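Local coordinates for protein GH26C (Muricauda sp. MAR_2010_75, PDB 6Q78) that probably hydrolyses internal beta-1,4-mannosidic linkages of mannans, as a family 26 glycoside hydrolase with a TIM-barrel fold, at residues A[295-300]-A[333-338]. Residues are numbered along the deposited sequence; the frame is centred on the assembly and turned at random.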
ATOM      1  N   GLY A 295       0.210  -2.904   8.282  1.00  9.28           N
ATOM      2  CA  GLY A 295      -0.634  -3.502   7.274  1.00  8.20           C
ATOM      3  C   GLY A 295      -0.459  -5.013   7.169  1.00  9.57           C
ATOM      4  O   GLY A 295       0.347  -5.644   7.864  1.00  9.96           O
ATOM      5  N   MET A 296      -1.289  -5.592   6.312  1.00  8.83           N
ATOM      6  CA  MET A 296      -1.092  -6.955   5.830  1.00  9.80           C
ATOM      7  C   MET A 296      -1.765  -7.054   4.470  1.00  9.64           C
ATOM      8  O   MET A 296      -2.713  -6.312   4.177  1.00  9.59           O
ATOM      9  CB  MET A 296      -1.680  -8.021   6.768  1.00  8.98           C
ATOM     10  CG  MET A 296      -3.211  -7.932   6.817  1.00  8.79           C
ATOM     11  SD  MET A 296      -3.939  -9.256   7.812  1.00 13.80           S
ATOM     12  CE  MET A 296      -3.367 -10.738   6.909  1.00 12.36           C
ATOM     13  N   ASP A 297      -1.250  -7.957   3.645  1.00  8.34           N
ATOM     14  CA  ASP A 297      -1.877  -8.325   2.383  1.00  8.49           C
ATOM     15  C   ASP A 297      -2.595  -9.660   2.560  1.00 11.33           C
ATOM     16  O   ASP A 297      -2.094 -10.575   3.226  1.00 12.43           O
ATOM     17  CB  ASP A 297      -0.845  -8.435   1.260  1.00  9.34           C
ATOM     18  CG  ASP A 297      -0.174  -7.102   0.966  1.00  8.61           C
ATOM     19  OD1 ASP A 297      -0.633  -6.100   1.534  1.00 10.11           O
ATOM     20  OD2 ASP A 297       0.759  -7.066   0.148  1.00  8.92           O
ATOM     21  N   ASN A 298      -3.784  -9.782   1.974  1.00  9.94           N
ATOM     22  CA  ASN A 298      -4.494 -11.056   2.093  1.00 10.39           C
ATOM     23  C   ASN A 298      -5.355 -11.313   0.863  1.00  9.41           C
ATOM     24  O   ASN A 298      -6.459 -10.757   0.745  1.00 11.28           O
ATOM     25  CB  ASN A 298      -5.320 -11.103   3.362  1.00 10.49           C
ATOM     26  CG  ASN A 298      -5.672 -12.531   3.777  1.00 12.63           C
ATOM     27  OD1 ASN A 298      -5.528 -13.465   2.977  1.00 12.21           O
ATOM     28  ND2 ASN A 298      -6.117 -12.715   5.044  1.00 12.09           N
ATOM     29  N   TYR A 299      -4.871 -12.195  -0.008  1.00  9.66           N
ATOM     30  CA  TYR A 299      -5.700 -12.806  -1.039  1.00 10.09           C
ATOM     31  C   TYR A 299      -6.056 -14.245  -0.688  1.00 10.89           C
ATOM     32  O   TYR A 299      -7.169 -14.690  -0.985  1.00 12.01           O
ATOM     33  CB  TYR A 299      -4.937 -12.848  -2.371  1.00  9.99           C
ATOM     34  CG  TYR A 299      -4.482 -11.476  -2.863  1.00 10.59           C
ATOM     35  CD1 TYR A 299      -3.268 -10.921  -2.440  1.00 11.11           C
ATOM     36  CD2 TYR A 299      -5.304 -10.720  -3.702  1.00  9.19           C
ATOM     37  CE1 TYR A 299      -2.855  -9.668  -2.929  1.00 10.89           C
ATOM     38  CE2 TYR A 299      -4.928  -9.478  -4.133  1.00  9.76           C
ATOM     39  CZ  TYR A 299      -3.698  -8.975  -3.762  1.00  9.66           C
ATOM     40  OH  TYR A 299      -3.314  -7.715  -4.231  1.00 11.67           O
ATOM     41  N   GLY A 300      -5.149 -14.965  -0.034  1.00 11.76           N
ATOM     42  CA  GLY A 300      -5.335 -16.399   0.133  1.00 12.57           C
ATOM     43  C   GLY A 300      -6.568 -16.779   0.938  1.00 12.48           C
ATOM     44  O   GLY A 300      -7.249 -17.757   0.607  1.00 13.26           O
ATOM     45  N   LEU A 333      -5.632  -3.221   5.657  1.00  9.84           N
ATOM     46  CA  LEU A 333      -5.487  -4.363   4.749  1.00  8.57           C
ATOM     47  C   LEU A 333      -4.950  -3.759   3.455  1.00  8.45           C
ATOM     48  O   LEU A 333      -5.693  -3.265   2.597  1.00  9.27           O
ATOM     49  CB  LEU A 333      -6.831  -5.074   4.561  1.00  9.93           C
ATOM     50  CG  LEU A 333      -6.827  -6.284   3.604  1.00  9.15           C
ATOM     51  CD1 LEU A 333      -5.890  -7.397   4.143  1.00 10.12           C
ATOM     52  CD2 LEU A 333      -8.291  -6.822   3.486  1.00 10.52           C
ATOM     53  N   THR A 334      -3.623  -3.789   3.296  1.00  7.31           N
ATOM     54  CA  THR A 334      -2.964  -3.012   2.244  1.00  7.85           C
ATOM     55  C   THR A 334      -3.125  -3.595   0.825  1.00  7.40           C
ATOM     56  O   THR A 334      -2.956  -2.851  -0.142  1.00  8.66           O
ATOM     57  CB  THR A 334      -1.478  -2.744   2.582  1.00  8.00           C
ATOM     58  OG1 THR A 334      -0.871  -3.934   3.102  1.00  8.90           O
ATOM     59  CG2 THR A 334      -1.358  -1.697   3.645  1.00 10.35           C
ATOM     60  N   GLU A 335      -3.462  -4.870   0.672  1.00  7.05           N
ATOM     61  CA  GLU A 335      -3.797  -5.455  -0.622  1.00  7.98           C
ATOM     62  C   GLU A 335      -4.814  -6.533  -0.346  1.00  9.65           C
ATOM     63  O   GLU A 335      -4.628  -7.328   0.581  1.00  8.79           O
ATOM     64  CB  GLU A 335      -2.649  -6.208  -1.295  1.00  7.82           C
ATOM     65  CG  GLU A 335      -1.588  -5.299  -1.861  1.00 10.50           C
ATOM     66  CD  GLU A 335      -0.620  -6.045  -2.736  1.00  7.17           C
ATOM     67  OE1 GLU A 335      -1.032  -7.019  -3.417  1.00 11.08           O
ATOM     68  OE2 GLU A 335       0.583  -5.624  -2.781  1.00  8.84           O
ATOM     69  N   THR A 336      -5.848  -6.601  -1.195  1.00  9.50           N
ATOM     70  CA  THR A 336      -6.791  -7.703  -1.143  1.00 11.70           C
ATOM     71  C   THR A 336      -7.514  -7.790  -2.481  1.00  9.36           C
ATOM     72  O   THR A 336      -7.267  -7.004  -3.411  1.00 10.08           O
ATOM     73  CB  THR A 336      -7.781  -7.533   0.023  1.00 10.07           C
ATOM     74  OG1 THR A 336      -8.456  -8.781   0.277  1.00 12.13           O
ATOM     75  CG2 THR A 336      -8.789  -6.417  -0.286  1.00  9.77           C
ATOM     76  N   GLY A 337      -8.383  -8.790  -2.582  1.00 10.87           N
ATOM     77  CA  GLY A 337      -9.148  -8.992  -3.796  1.00 13.92           C
ATOM     78  C   GLY A 337      -9.350 -10.465  -4.067  1.00 12.69           C
ATOM     79  O   GLY A 337      -8.679 -11.340  -3.504  1.00 15.59           O
ATOM     80  N   TYR A 338     -10.326 -10.744  -4.910  1.00 11.41           N
ATOM     81  CA  TYR A 338     -10.537 -12.069  -5.488  1.00 14.17           C
ATOM     82  C   TYR A 338     -10.546 -11.861  -6.995  1.00 11.44           C
ATOM     83  O   TYR A 338     -11.446 -11.195  -7.522  1.00 13.42           O
ATOM     84  CB  TYR A 338     -11.853 -12.699  -5.031  1.00 13.12           C
ATOM     85  CG  TYR A 338     -12.056 -14.037  -5.704  1.00 15.42           C
ATOM     86  CD1 TYR A 338     -11.267 -15.115  -5.370  1.00 16.12           C
ATOM     87  CD2 TYR A 338     -13.032 -14.221  -6.687  1.00 15.58           C
ATOM     88  CE1 TYR A 338     -11.421 -16.339  -5.992  1.00 21.00           C
ATOM     89  CE2 TYR A 338     -13.198 -15.460  -7.304  1.00 18.44           C
ATOM     90  CZ  TYR A 338     -12.370 -16.498  -6.949  1.00 16.77           C
ATOM     91  OH  TYR A 338     -12.511 -17.739  -7.553  1.00 23.69           O
TER
HETATM   92  O   HOH W   1      -8.519 -14.099  -3.352  1.00 16.54           O
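The ring of Tyr299 lays one face over the backbone of Thr336, whose CA stands 4.0 Å above the ring plane, displaced from the ring centre. Around its edge lie Gly337 O, 3.4 Å from Tyr299 CD2, and, level with the ring at its hydroxyl end, Glu335 OE1. Tyr299 OH gives Glu335 OE1 a 2.5 Å hydrogen bond on the anti side, 17° out of the carboxylate plane. CG of Tyr299 sits anti to its carbonyl carbon (chi1 -58°), which swings the phenol back toward Glu335. A phenylalanine here would probably leave Glu335 OE1 without this donor, its carboxylate held mainly through OE2 by Arg223. Asp297 offers two acceptors: OD1 takes the Thr334 hydroxyl (OG1, 2.7 Å), and OD2 faces Arg223, whose salt bridges to Asp297 and Glu335 offset their like charges. Thr336 OG1 donates to Asn298 O (2.8 Å), while Asn298 N binds Glu335 O. On the sheet face away from Asp297 and Glu335, Leu333 CD1 packs on Met296 CG (3.8 Å), Met296 against helix 306-327 and Leu333 against helix 351-361. In this parallel beta-alpha-beta unit, Glu335, near Glu227, is placed consistently with the nucleophile of clan GH-A enzymes; Tyr299 and Arg223 would help hold its carboxylate.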